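Local coordinates for protein alpha-galactosidase (Lactobacillus brevis, PDB 3MI6) that probably hydrolyses terminal, non-reducing alpha-D-galactose residues of alpha-D-galactosides, among them galactose oligosaccharides, galactomannans and galactolipids, as a family 36 glycoside hydrolase, at residues Gln510-Leu515 with Val522-Cys527; Gly532-Gly537 with Ala545-Asp550; Phe599-Tyr604 with Leu632-Lys637; Asn696-Thr701 with Ala710-Pro715. All coordinates share one frame; numbering follows the deposited sequence.

Contact 1 (Gln510-Leu515 with Val522-Cys527); sequences QLYARL and VLFESC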
loop_
_atom_site.group_PDB
_atom_site.type_symbol
_atom_site.label_atom_id
_atom_site.label_comp_id
_atom_site.label_asym_id
_atom_site.label_seq_id
_atom_site.Cartn_x
_atom_site.Cartn_y
_atom_site.Cartn_z
ATOM N N GLN D 510 -0.122 -43.826 -18.519
ATOM C CA GLN D 510 0.021 -45.183 -19.037
ATOM C C GLN D 510 1.443 -45.411 -19.548
ATOM O O GLN D 510 2.094 -46.392 -19.197
ATOM C CB GLN D 510 -0.994 -45.444 -20.165
ATOM C CG GLN D 510 -2.327 -46.054 -19.718
ATOM C CD GLN D 510 -2.122 -47.303 -18.877
ATOM O OE1 GLN D 510 -1.797 -48.390 -19.404
ATOM N NE2 GLN D 510 -2.292 -47.157 -17.553
ATOM N N LEU D 511 1.930 -44.494 -20.374
ATOM C CA LEU D 511 3.230 -44.685 -21.000
ATOM C C LEU D 511 4.364 -44.613 -19.984
ATOM O O LEU D 511 5.323 -45.384 -20.055
ATOM C CB LEU D 511 3.460 -43.652 -22.098
ATOM C CG LEU D 511 4.181 -44.143 -23.351
ATOM C CD1 LEU D 511 4.787 -42.963 -24.062
ATOM C CD2 LEU D 511 5.248 -45.169 -23.036
ATOM N N TYR D 512 4.263 -43.680 -19.048
ATOM C CA TYR D 512 5.302 -43.517 -18.049
ATOM C C TYR D 512 5.211 -44.684 -17.115
ATOM O O TYR D 512 6.212 -45.132 -16.563
ATOM C CB TYR D 512 5.076 -42.243 -17.236
ATOM C CG TYR D 512 5.910 -41.054 -17.638
ATOM C CD1 TYR D 512 5.336 -39.967 -18.271
ATOM C CD2 TYR D 512 7.268 -41.012 -17.359
ATOM C CE1 TYR D 512 6.095 -38.872 -18.634
ATOM C CE2 TYR D 512 8.037 -39.932 -17.710
ATOM C CZ TYR D 512 7.451 -38.857 -18.346
ATOM O OH TYR D 512 8.226 -37.766 -18.698
ATOM N N ALA D 513 3.995 -45.164 -16.904
ATOM C CA ALA D 513 3.794 -46.230 -15.945
ATOM C C ALA D 513 4.441 -47.510 -16.453
ATOM O O ALA D 513 5.087 -48.228 -15.698
ATOM C CB ALA D 513 2.315 -46.432 -15.663
ATOM N N ARG D 514 4.292 -47.788 -17.743
ATOM C CA ARG D 514 4.803 -49.032 -18.293
ATOM C C ARG D 514 6.304 -48.991 -18.521
ATOM O O ARG D 514 6.991 -49.984 -18.308
ATOM C CB ARG D 514 4.047 -49.404 -19.566
ATOM C CG ARG D 514 2.643 -49.915 -19.273
ATOM C CD ARG D 514 1.756 -49.870 -20.493
ATOM N NE ARG D 514 2.118 -50.859 -21.503
ATOM C CZ ARG D 514 1.613 -50.862 -22.730
ATOM N NH1 ARG D 514 0.742 -49.925 -23.079
ATOM N NH2 ARG D 514 1.977 -51.792 -23.606
ATOM N N LEU D 515 6.819 -47.842 -18.938
ATOM C CA LEU D 515 8.254 -47.694 -19.110
ATOM C C LEU D 515 9.014 -47.765 -17.779
ATOM O O LEU D 515 10.071 -48.386 -17.703
ATOM C CB LEU D 515 8.575 -46.379 -19.810
ATOM C CG LEU D 515 8.191 -46.176 -21.265
ATOM C CD1 LEU D 515 8.457 -44.730 -21.626
ATOM C CD2 LEU D 515 8.969 -47.116 -22.167
ATOM N N VAL D 522 16.125 -46.488 -15.182
ATOM C CA VAL D 522 16.198 -45.392 -16.107
ATOM C C VAL D 522 15.666 -44.162 -15.403
ATOM O O VAL D 522 14.544 -44.147 -14.899
ATOM C CB VAL D 522 15.382 -45.678 -17.374
ATOM C CG1 VAL D 522 15.175 -44.400 -18.183
ATOM C CG2 VAL D 522 16.056 -46.758 -18.208
ATOM N N LEU D 523 16.512 -43.142 -15.357
ATOM C CA LEU D 523 16.172 -41.837 -14.831
ATOM C C LEU D 523 15.431 -41.052 -15.907
ATOM O O LEU D 523 15.991 -40.783 -16.969
ATOM C CB LEU D 523 17.467 -41.120 -14.481
ATOM C CG LEU D 523 17.451 -39.768 -13.784
ATOM C CD1 LEU D 523 16.399 -39.724 -12.673
ATOM C CD2 LEU D 523 18.853 -39.481 -13.245
ATOM N N PHE D 524 14.173 -40.705 -15.648
ATOM C CA PHE D 524 13.417 -39.844 -16.553
ATOM C C PHE D 524 13.456 -38.412 -16.053
ATOM O O PHE D 524 13.041 -38.127 -14.927
ATOM C CB PHE D 524 11.958 -40.298 -16.686
ATOM C CG PHE D 524 11.787 -41.562 -17.455
ATOM C CD1 PHE D 524 11.716 -42.773 -16.809
ATOM C CD2 PHE D 524 11.710 -41.542 -18.829
ATOM C CE1 PHE D 524 11.572 -43.940 -17.514
ATOM C CE2 PHE D 524 11.569 -42.720 -19.548
ATOM C CZ PHE D 524 11.495 -43.918 -18.886
ATOM N N GLU D 525 13.990 -37.529 -16.890
ATOM C CA GLU D 525 13.854 -36.093 -16.697
ATOM C C GLU D 525 12.671 -35.650 -17.527
ATOM O O GLU D 525 12.676 -35.781 -18.735
ATOM C CB GLU D 525 15.131 -35.317 -17.088
ATOM C CG GLU D 525 15.044 -33.805 -16.769
ATOM C CD GLU D 525 16.404 -33.104 -16.498
ATOM O OE1 GLU D 525 16.515 -31.892 -16.820
ATOM O OE2 GLU D 525 17.352 -33.735 -15.957
ATOM N N SER D 526 11.641 -35.161 -16.853
ATOM C CA SER D 526 10.450 -34.639 -17.510
ATOM C C SER D 526 10.750 -33.281 -18.173
ATOM O O SER D 526 11.627 -32.532 -17.720
ATOM C CB SER D 526 9.321 -34.534 -16.491
ATOM O OG SER D 526 8.800 -33.233 -16.467
ATOM N N CYS D 527 10.053 -32.971 -19.262
ATOM C CA CYS D 527 10.305 -31.717 -19.960
ATOM C C CYS D 527 9.078 -31.277 -20.727
ATOM O O CYS D 527 8.279 -32.103 -21.134
ATOM C CB CYS D 527 11.492 -31.875 -20.912
ATOM S SG CYS D 527 12.088 -30.340 -21.656
#

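Contact 2 (Gly532-Gly537 with Ala545-Asp550); sequences GRFDLG and AWTSDD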
loop_
_atom_site.group_PDB
_atom_site.type_symbol
_atom_site.label_atom_id
_atom_site.label_comp_id
_atom_site.label_asym_id
_atom_site.label_seq_id
_atom_site.Cartn_x
_atom_site.Cartn_y
_atom_site.Cartn_z
ATOM N N GLY D 532 6.821 -26.368 -18.726
ATOM C CA GLY D 532 5.426 -26.299 -19.108
ATOM C C GLY D 532 4.567 -27.414 -18.530
ATOM O O GLY D 532 3.357 -27.434 -18.727
ATOM N N ARG D 533 5.186 -28.362 -17.835
ATOM C CA ARG D 533 4.424 -29.390 -17.130
ATOM C C ARG D 533 4.988 -29.643 -15.746
ATOM O O ARG D 533 4.807 -30.707 -15.189
ATOM C CB ARG D 533 4.384 -30.691 -17.925
ATOM C CG ARG D 533 3.149 -30.844 -18.765
ATOM C CD ARG D 533 2.664 -32.262 -18.732
ATOM N NE ARG D 533 3.560 -33.188 -19.431
ATOM C CZ ARG D 533 3.292 -33.755 -20.606
ATOM N NH1 ARG D 533 2.149 -33.485 -21.240
ATOM N NH2 ARG D 533 4.172 -34.587 -21.145
ATOM N N PHE D 534 5.655 -28.645 -15.193
ATOM C CA PHE D 534 6.375 -28.812 -13.951
ATOM C C PHE D 534 5.417 -29.060 -12.785
ATOM O O PHE D 534 5.036 -28.108 -12.082
ATOM C CB PHE D 534 7.194 -27.548 -13.687
ATOM C CG PHE D 534 8.293 -27.740 -12.696
ATOM C CD1 PHE D 534 8.029 -27.713 -11.354
ATOM C CD2 PHE D 534 9.593 -27.955 -13.128
ATOM C CE1 PHE D 534 9.038 -27.899 -10.453
ATOM C CE2 PHE D 534 10.615 -28.141 -12.239
ATOM C CZ PHE D 534 10.344 -28.112 -10.894
ATOM N N ASP D 535 5.038 -30.319 -12.562
ATOM C CA ASP D 535 4.018 -30.607 -11.562
ATOM C C ASP D 535 4.137 -31.959 -10.860
ATOM O O ASP D 535 4.835 -32.843 -11.304
ATOM C CB ASP D 535 2.635 -30.450 -12.173
ATOM C CG ASP D 535 2.384 -31.423 -13.298
ATOM O OD1 ASP D 535 2.868 -32.579 -13.223
ATOM O OD2 ASP D 535 1.687 -31.026 -14.257
ATOM N N LEU D 536 3.434 -32.104 -9.744
ATOM C CA LEU D 536 3.546 -33.300 -8.920
ATOM C C LEU D 536 3.196 -34.551 -9.729
ATOM O O LEU D 536 3.708 -35.638 -9.470
ATOM C CB LEU D 536 2.694 -33.179 -7.645
ATOM C CG LEU D 536 3.006 -31.999 -6.689
ATOM C CD1 LEU D 536 1.920 -31.832 -5.662
ATOM C CD2 LEU D 536 4.348 -32.108 -5.996
ATOM N N GLY D 537 2.347 -34.384 -10.735
ATOM C CA GLY D 537 1.909 -35.513 -11.522
ATOM C C GLY D 537 3.082 -36.204 -12.176
ATOM O O GLY D 537 3.114 -37.426 -12.280
ATOM N N ALA D 545 12.539 -32.326 -13.213
ATOM C CA ALA D 545 12.046 -31.710 -14.434
ATOM C C ALA D 545 13.057 -30.698 -14.949
ATOM O O ALA D 545 13.854 -30.174 -14.173
ATOM C CB ALA D 545 10.698 -31.050 -14.187
ATOM N N TRP D 546 13.052 -30.453 -16.259
ATOM C CA TRP D 546 13.830 -29.360 -16.845
ATOM C C TRP D 546 13.086 -28.054 -16.547
ATOM O O TRP D 546 12.070 -27.753 -17.169
ATOM C CB TRP D 546 14.008 -29.575 -18.352
ATOM C CG TRP D 546 14.812 -28.497 -19.029
ATOM C CD1 TRP D 546 14.478 -27.806 -20.159
ATOM C CD2 TRP D 546 16.079 -27.971 -18.600
ATOM N NE1 TRP D 546 15.466 -26.891 -20.470
ATOM C CE2 TRP D 546 16.457 -26.975 -19.530
ATOM C CE3 TRP D 546 16.935 -28.254 -17.528
ATOM C CZ2 TRP D 546 17.648 -26.264 -19.416
ATOM C CZ3 TRP D 546 18.115 -27.544 -17.417
ATOM C CH2 TRP D 546 18.461 -26.558 -18.354
ATOM N N THR D 547 13.591 -27.285 -15.588
ATOM C CA THR D 547 12.813 -26.211 -14.968
ATOM C C THR D 547 12.379 -25.099 -15.919
ATOM O O THR D 547 11.233 -24.659 -15.889
ATOM C CB THR D 547 13.586 -25.599 -13.798
ATOM O OG1 THR D 547 14.261 -26.649 -13.099
ATOM C CG2 THR D 547 12.647 -24.859 -12.839
ATOM N N SER D 548 13.308 -24.632 -16.741
ATOM C CA SER D 548 13.005 -23.630 -17.753
ATOM C C SER D 548 13.965 -23.781 -18.921
ATOM O O SER D 548 15.109 -24.167 -18.731
ATOM C CB SER D 548 13.136 -22.218 -17.164
ATOM O OG SER D 548 12.780 -21.233 -18.120
ATOM N N ASP D 549 13.495 -23.479 -20.122
ATOM C CA ASP D 549 14.383 -23.346 -21.262
ATOM C C ASP D 549 15.294 -22.148 -21.083
ATOM O O ASP D 549 16.381 -22.083 -21.665
ATOM C CB ASP D 549 13.598 -23.191 -22.553
ATOM C CG ASP D 549 13.489 -24.483 -23.311
ATOM O OD1 ASP D 549 14.285 -25.394 -22.998
ATOM O OD2 ASP D 549 12.605 -24.585 -24.206
ATOM N N ASP D 550 14.843 -21.188 -20.288
ATOM C CA ASP D 550 15.682 -20.058 -19.944
ATOM C C ASP D 550 16.779 -20.537 -18.993
ATOM O O ASP D 550 16.495 -20.901 -17.848
ATOM C CB ASP D 550 14.850 -18.953 -19.297
ATOM C CG ASP D 550 15.630 -17.671 -19.117
ATOM O OD1 ASP D 550 16.881 -17.713 -19.071
ATOM O OD2 ASP D 550 14.995 -16.600 -19.032
#

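Contact 3 (Phe599-Tyr604 with Leu632-Lys637); sequences FGDLGY and LFQFGK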
loop_
_atom_site.group_PDB
_atom_site.type_symbol
_atom_site.label_atom_id
_atom_site.label_comp_id
_atom_site.label_asym_id
_atom_site.label_seq_id
_atom_site.Cartn_x
_atom_site.Cartn_y
_atom_site.Cartn_z
ATOM N N PHE D 599 22.141 -25.035 -6.970
ATOM C CA PHE D 599 20.955 -25.236 -6.138
ATOM C C PHE D 599 19.832 -25.956 -6.894
ATOM O O PHE D 599 18.698 -25.477 -7.035
ATOM C CB PHE D 599 20.520 -23.922 -5.493
ATOM C CG PHE D 599 21.530 -23.389 -4.524
ATOM C CD1 PHE D 599 22.661 -22.724 -4.979
ATOM C CD2 PHE D 599 21.371 -23.586 -3.154
ATOM C CE1 PHE D 599 23.597 -22.234 -4.097
ATOM C CE2 PHE D 599 22.295 -23.101 -2.261
ATOM C CZ PHE D 599 23.416 -22.422 -2.727
ATOM N N GLY D 600 20.189 -27.139 -7.366
ATOM C CA GLY D 600 19.304 -27.983 -8.122
ATOM C C GLY D 600 20.172 -29.115 -8.606
ATOM O O GLY D 600 21.130 -29.516 -7.945
ATOM N N ASP D 601 19.854 -29.612 -9.786
ATOM C CA ASP D 601 20.591 -30.718 -10.366
ATOM C C ASP D 601 21.480 -30.211 -11.501
ATOM O O ASP D 601 21.031 -30.042 -12.643
ATOM C CB ASP D 601 19.612 -31.812 -10.809
ATOM C CG ASP D 601 18.692 -32.246 -9.668
ATOM O OD1 ASP D 601 19.162 -32.259 -8.509
ATOM O OD2 ASP D 601 17.499 -32.546 -9.912
ATOM N N LEU D 602 22.745 -29.981 -11.147
ATOM C CA LEU D 602 23.738 -29.350 -12.017
ATOM C C LEU D 602 23.967 -30.120 -13.309
ATOM O O LEU D 602 23.956 -31.348 -13.326
ATOM C CB LEU D 602 25.073 -29.154 -11.269
ATOM C CG LEU D 602 26.186 -28.448 -12.043
ATOM C CD1 LEU D 602 25.769 -27.036 -12.379
ATOM C CD2 LEU D 602 27.504 -28.455 -11.271
ATOM N N GLY D 603 24.164 -29.375 -14.388
ATOM C CA GLY D 603 24.294 -29.934 -15.720
ATOM C C GLY D 603 24.942 -28.887 -16.596
ATOM O O GLY D 603 24.962 -27.716 -16.235
ATOM N N TYR D 604 25.504 -29.300 -17.722
ATOM C CA TYR D 604 26.174 -28.365 -18.615
ATOM C C TYR D 604 25.607 -28.477 -20.001
ATOM O O TYR D 604 25.363 -29.573 -20.482
ATOM C CB TYR D 604 27.693 -28.572 -18.614
ATOM C CG TYR D 604 28.307 -28.121 -17.329
ATOM C CD1 TYR D 604 28.897 -26.870 -17.222
ATOM C CD2 TYR D 604 28.246 -28.922 -16.201
ATOM C CE1 TYR D 604 29.441 -26.428 -16.011
ATOM C CE2 TYR D 604 28.778 -28.500 -14.994
ATOM C CZ TYR D 604 29.376 -27.252 -14.905
ATOM O OH TYR D 604 29.900 -26.841 -13.713
ATOM N N LEU D 632 24.208 -32.105 0.046
ATOM C CA LEU D 632 23.761 -30.853 0.639
ATOM C C LEU D 632 22.935 -30.031 -0.369
ATOM O O LEU D 632 21.819 -29.594 -0.081
ATOM C CB LEU D 632 24.989 -30.075 1.101
ATOM C CG LEU D 632 24.775 -28.791 1.895
ATOM C CD1 LEU D 632 23.786 -29.017 3.028
ATOM C CD2 LEU D 632 26.096 -28.244 2.428
ATOM N N PHE D 633 23.499 -29.850 -1.560
ATOM C CA PHE D 633 22.897 -29.039 -2.609
ATOM C C PHE D 633 21.567 -29.612 -3.102
ATOM O O PHE D 633 20.553 -28.923 -3.182
ATOM C CB PHE D 633 23.863 -28.924 -3.779
ATOM C CG PHE D 633 24.855 -27.795 -3.655
ATOM C CD1 PHE D 633 24.436 -26.511 -3.395
ATOM C CD2 PHE D 633 26.203 -28.021 -3.843
ATOM C CE1 PHE D 633 25.333 -25.483 -3.300
ATOM C CE2 PHE D 633 27.107 -26.994 -3.749
ATOM C CZ PHE D 633 26.672 -25.726 -3.477
ATOM N N GLN D 634 21.569 -30.894 -3.421
ATOM C CA GLN D 634 20.368 -31.538 -3.918
ATOM C C GLN D 634 19.298 -31.840 -2.861
ATOM O O GLN D 634 18.123 -31.666 -3.144
ATOM C CB GLN D 634 20.740 -32.798 -4.697
ATOM C CG GLN D 634 21.575 -32.517 -5.936
ATOM C CD GLN D 634 21.914 -33.796 -6.659
ATOM O OE1 GLN D 634 21.658 -34.882 -6.139
ATOM N NE2 GLN D 634 22.471 -33.688 -7.863
ATOM N N PHE D 635 19.671 -32.284 -1.659
ATOM C CA PHE D 635 18.652 -32.757 -0.699
ATOM C C PHE D 635 18.576 -32.008 0.630
ATOM O O PHE D 635 17.652 -32.236 1.424
ATOM C CB PHE D 635 18.784 -34.262 -0.426
ATOM C CG PHE D 635 18.821 -35.094 -1.663
ATOM C CD1 PHE D 635 17.680 -35.245 -2.445
ATOM C CD2 PHE D 635 19.995 -35.726 -2.054
ATOM C CE1 PHE D 635 17.701 -36.013 -3.581
ATOM C CE2 PHE D 635 20.028 -36.501 -3.202
ATOM C CZ PHE D 635 18.877 -36.649 -3.971
ATOM N N GLY D 636 19.541 -31.122 0.872
ATOM C CA GLY D 636 19.536 -30.307 2.072
ATOM C C GLY D 636 18.289 -29.466 2.224
ATOM O O GLY D 636 17.643 -29.107 1.247
ATOM N N LYS D 637 17.942 -29.155 3.464
ATOM C CA LYS D 637 16.749 -28.373 3.747
ATOM C C LYS D 637 16.931 -26.957 3.188
ATOM O O LYS D 637 17.981 -26.327 3.375
ATOM C CB LYS D 637 16.463 -28.359 5.256
ATOM C CG LYS D 637 15.146 -27.701 5.624
ATOM C CD LYS D 637 14.880 -27.723 7.120
ATOM C CE LYS D 637 14.489 -29.122 7.581
ATOM N NZ LYS D 637 13.818 -29.057 8.916
#

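Contact 4 (Asn696-Thr701 with Ala710-Pro715); sequences NDDPST and AGYFVP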
loop_
_atom_site.group_PDB
_atom_site.type_symbol
_atom_site.label_atom_id
_atom_site.label_comp_id
_atom_site.label_asym_id
_atom_site.label_seq_id
_atom_site.Cartn_x
_atom_site.Cartn_y
_atom_site.Cartn_z
ATOM N N ASN D 696 33.896 -20.198 5.195
ATOM C CA ASN D 696 34.879 -20.109 4.148
ATOM C C ASN D 696 36.191 -20.037 4.857
ATOM O O ASN D 696 36.372 -20.679 5.834
ATOM C CB ASN D 696 34.663 -18.889 3.273
ATOM C CG ASN D 696 33.287 -18.819 2.697
ATOM O OD1 ASN D 696 32.679 -19.794 2.445
ATOM N ND2 ASN D 696 32.812 -17.649 2.488
ATOM N N ASP D 697 37.109 -19.248 4.367
ATOM C CA ASP D 697 38.468 -19.232 4.889
ATOM C C ASP D 697 38.648 -18.204 6.021
ATOM O O ASP D 697 39.771 -17.919 6.440
ATOM C CB ASP D 697 39.449 -18.942 3.757
ATOM C CG ASP D 697 39.111 -17.655 3.000
ATOM O OD1 ASP D 697 38.038 -17.051 3.257
ATOM O OD2 ASP D 697 39.931 -17.241 2.143
ATOM N N ASP D 698 37.546 -17.601 6.502
ATOM C CA ASP D 698 37.575 -16.692 7.645
ATOM C C ASP D 698 37.932 -17.502 8.885
ATOM O O ASP D 698 37.264 -18.496 9.205
ATOM C CB ASP D 698 36.221 -15.992 7.797
ATOM C CG ASP D 698 36.075 -15.257 9.113
ATOM O OD1 ASP D 698 37.034 -15.245 9.912
ATOM O OD2 ASP D 698 34.981 -14.697 9.346
ATOM N N PRO D 699 39.004 -17.092 9.574
ATOM C CA PRO D 699 39.643 -17.814 10.682
ATOM C C PRO D 699 38.862 -17.725 11.975
ATOM O O PRO D 699 39.103 -18.528 12.867
ATOM C CB PRO D 699 40.960 -17.069 10.849
ATOM C CG PRO D 699 40.635 -15.668 10.387
ATOM C CD PRO D 699 39.763 -15.889 9.198
ATOM N N SER D 700 37.956 -16.758 12.079
ATOM C CA SER D 700 37.114 -16.619 13.262
ATOM C C SER D 700 36.086 -17.733 13.406
ATOM O O SER D 700 35.738 -18.420 12.451
ATOM C CB SER D 700 36.383 -15.271 13.263
ATOM O OG SER D 700 37.287 -14.190 13.391
ATOM N N THR D 701 35.590 -17.895 14.622
ATOM C CA THR D 701 34.548 -18.861 14.889
ATOM C C THR D 701 33.286 -18.143 15.397
ATOM O O THR D 701 33.358 -17.194 16.172
ATOM C CB THR D 701 35.061 -19.997 15.818
ATOM O OG1 THR D 701 34.645 -19.777 17.168
ATOM C CG2 THR D 701 36.582 -20.065 15.759
ATOM N N ALA D 710 22.621 -11.399 14.567
ATOM C CA ALA D 710 23.413 -10.199 14.318
ATOM C C ALA D 710 23.754 -10.106 12.842
ATOM O O ALA D 710 23.755 -9.027 12.263
ATOM C CB ALA D 710 24.682 -10.198 15.147
ATOM N N GLY D 711 24.050 -11.250 12.240
ATOM C CA GLY D 711 24.422 -11.293 10.848
ATOM C C GLY D 711 25.911 -11.458 10.623
ATOM O O GLY D 711 26.710 -11.526 11.564
ATOM N N TYR D 712 26.271 -11.539 9.349
ATOM C CA TYR D 712 27.647 -11.685 8.922
ATOM C C TYR D 712 27.946 -10.503 8.005
ATOM O O TYR D 712 27.199 -10.227 7.065
ATOM C CB TYR D 712 27.822 -13.013 8.189
ATOM C CG TYR D 712 29.248 -13.412 7.891
ATOM C CD1 TYR D 712 29.693 -13.527 6.574
ATOM C CD2 TYR D 712 30.146 -13.698 8.912
ATOM C CE1 TYR D 712 30.996 -13.899 6.285
ATOM C CE2 TYR D 712 31.451 -14.076 8.628
ATOM C CZ TYR D 712 31.865 -14.170 7.312
ATOM O OH TYR D 712 33.149 -14.534 7.007
ATOM N N PHE D 713 29.010 -9.772 8.312
ATOM C CA PHE D 713 29.414 -8.669 7.467
ATOM C C PHE D 713 29.996 -9.229 6.175
ATOM O O PHE D 713 30.850 -10.123 6.199
ATOM C CB PHE D 713 30.443 -7.793 8.181
ATOM C CG PHE D 713 30.966 -6.671 7.339
ATOM C CD1 PHE D 713 31.851 -6.920 6.305
ATOM C CD2 PHE D 713 30.585 -5.370 7.587
ATOM C CE1 PHE D 713 32.334 -5.904 5.523
ATOM C CE2 PHE D 713 31.069 -4.338 6.799
ATOM C CZ PHE D 713 31.948 -4.611 5.766
ATOM N N VAL D 714 29.531 -8.709 5.046
ATOM C CA VAL D 714 30.087 -9.114 3.769
ATOM C C VAL D 714 30.713 -7.946 3.020
ATOM O O VAL D 714 30.072 -6.914 2.815
ATOM C CB VAL D 714 29.045 -9.768 2.876
ATOM C CG1 VAL D 714 29.716 -10.321 1.626
ATOM C CG2 VAL D 714 28.371 -10.876 3.627
ATOM N N PRO D 715 31.982 -8.109 2.620
ATOM C CA PRO D 715 32.723 -7.194 1.747
ATOM C C PRO D 715 31.860 -6.622 0.636
ATOM O O PRO D 715 31.149 -7.354 -0.065
ATOM C CB PRO D 715 33.773 -8.105 1.119
ATOM C CG PRO D 715 34.067 -9.093 2.178
ATOM C CD PRO D 715 32.779 -9.301 2.958
#

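Contact 1 (Gln510-Leu515 with Val522-Cys527)
Y512 and F524 form the dense middle of this contact, an edge-to-face aromatic pair in which the rim of the tyrosine is directed at the face of the phenylalanine. The planes stand at 74° and the centroids are 5.7 Å apart. Y512 CE2 does the touching, 4.1 Å from F524 CB, and the two side chains pass alongside, pointing opposite ways. F524 leaves the strand toward the helix with CG anti to the carbonyl carbon (chi1 -71°), which carries CZ to 3.9 Å from L515 CB; the leucine lies roughly perpendicular to the phenylalanine. V522 CG1, from the same segment, covers one face of the F524 ring near its rim, 3.7 Å above the plane. Contact thins toward S526, where Y512 OH lies 4.0 Å from S526 CA, and no hydrogen bond joins the two segments. Q510, A513 and R514 lie on the partly exposed side of the helix and do not meet the strand; R514 NH1 makes a salt bridge to D458, while the guanidinium forms a cation-pi contact with F461. On the buried side W478 stacks on Y512; E525 leaves the strand on the side away from the helix, and its OE2 bonds Q544 NE2. Helix segment 510-515 runs nearly antiparallel to strand 523-526 (160°), and helix 500-518 returns the chain from strand 475-478 to its parallel neighbour: a beta-alpha-beta crossover of the eight-stranded TIM barrel.

Contact 2 (Gly532-Gly537 with Ala545-Asp550)
F534 meets A545 and T547 where the beta-alpha-beta unit of strand 523-526, helix 536-539 and strand 544-546 folds back on itself in the TIM barrel. The direct contact is apolar. F534 CD2 and CE2 meet the A545 methyl obliquely, CD2 3.5 Å from A545 CB, and CE2 reaches 3.9 Å from T547 CG2. F534, centre of an inverse gamma turn, gets there with CG swung opposite its own N (chi1 -162°), toward strand 544-546; T563, M572 and M539 also touch it, and R204 adds a cation-pi contact. A serine here would probably open a gap beside A545 CB and T547 CG2 and take the aromatic partner from R204. Polar groups work within each segment or reach outward. D535 is the N-cap of helix 536-539, its OD1 bonding M538 N, while OD2 bonds S225 OG. T547 OG1 is held by G573 O on the next strand. S548 OG accepts from D550 N at 3.0 Å, an ST turn that spans D549, the predicted proton donor. D549 OD2 has W200 NE1, itself of the predicted substrate site, as partner. Its OD1 receives W546 NE1 at 3.2 Å; the acceptor lies almost in the indole plane, but the N-H arrives on the anti side, 27° out of the carboxylate plane.

Contact 3 (Phe599-Tyr604 with Leu632-Lys637)
F633 and F599 meet edge to face, the rim of the helix residue set over one face of F599 with the planes 82° apart. F633 CE1 is the probing atom: it sits toward the rim of the F599 ring, 3.7 Å from F599 CZ, and the centroids are 5.1 Å apart. F599 holds CG anti to its carbonyl carbon (chi1 -65°), which brings a ring whose first bond does not aim at the helix up against F633. Beside this pair, Q634 CG lies 3.5 Å from D601 OD1 and 3.6 Å from G600 O, so the two oxygens meet the aliphatic part of the glutamine. The carboxylate and amide planes are turned 79° against each other. One shell further out, Y626 OH ties both segments together, forming hydrogen bonds with Q634 NE2, G600 O and L602 N. R330 O takes a second bond from Q634 NE2, fixing the extended side chain at its end. Q569 NE2 reaches F633 O and G636 O where the helix stops. Beyond the aromatic pair, W654 and the strand residues I665, A667 and Y669 lie against F599, and I665 touches F633. Strand 601-604, the eighth of the TIM barrel, pairs with strands 572-576 and 333-335; the contact thus sits at the junction where the closed barrel meets the antiparallel sheet of the C-terminal domain.

Contact 4 (Asn696-Thr701 with Ala710-Pro715)
D698 OD2 is gripped by two tyrosine hydroxyls, Y712 OH across the contact at 3.0 Å and Y702 OH from the strand that follows the loop. Its sister oxygen closes an Asx turn: D698 OD1 accepts from S700 N at 2.8 Å, with an N-H...O angle of 158°. That N-H comes from above the carboxylate plane, whereas Y712 OH donates to the anti lone pair of OD2, the one pointing away from OD1. Carboxylate and phenol ring are nearly coplanar, 27° apart, and OD2 lies in the ring plane at its edge, 3.7 Å from Y712 CE2. The two side chains approach from opposite directions, D698 with CG trans to its own N (chi1 168°), which carries the carboxylate from the loop to the Y712 hydroxyl. With an alanine here, both tyrosine hydroxyls would probably lose their shared acceptor and the 696-701 loop the turn at S700. This loop connects the antiparallel strands 692-695 and 702-703 of the C-terminal domain, and strand 712-714 pairs with 680-682 alongside. Y702 also meets the Y712 ring edge to face, I695 and F684 pack on it, and N48 of a neighbouring subunit touches it. The loop is held at its start by N696, whose OD1 accepts from V733 N while ND2 donates to L731 O.

How the contacts relate
Contacts 1 and 2 are neighbours in the barrel, centres 14 Å apart, and touch directly: S526 O lies 2.9 Å from W546 N, a probable hydrogen bond between adjacent strands. Both border the predicted active site, contact 2 through the proton donor D549 and contact 1 through C527 and S526, whose side chain is about 8 Å from that of the nucleophile D479. Contact 3 reaches the same barrel sheet but lies away from the predicted catalytic and substrate-binding residues; its nearest atoms are about 6 Å from those of contacts 1 and 2. Contact 4 lies in the C-terminal domain, its centre 24 Å from that of contact 3 and 37 Å from that of contact 2.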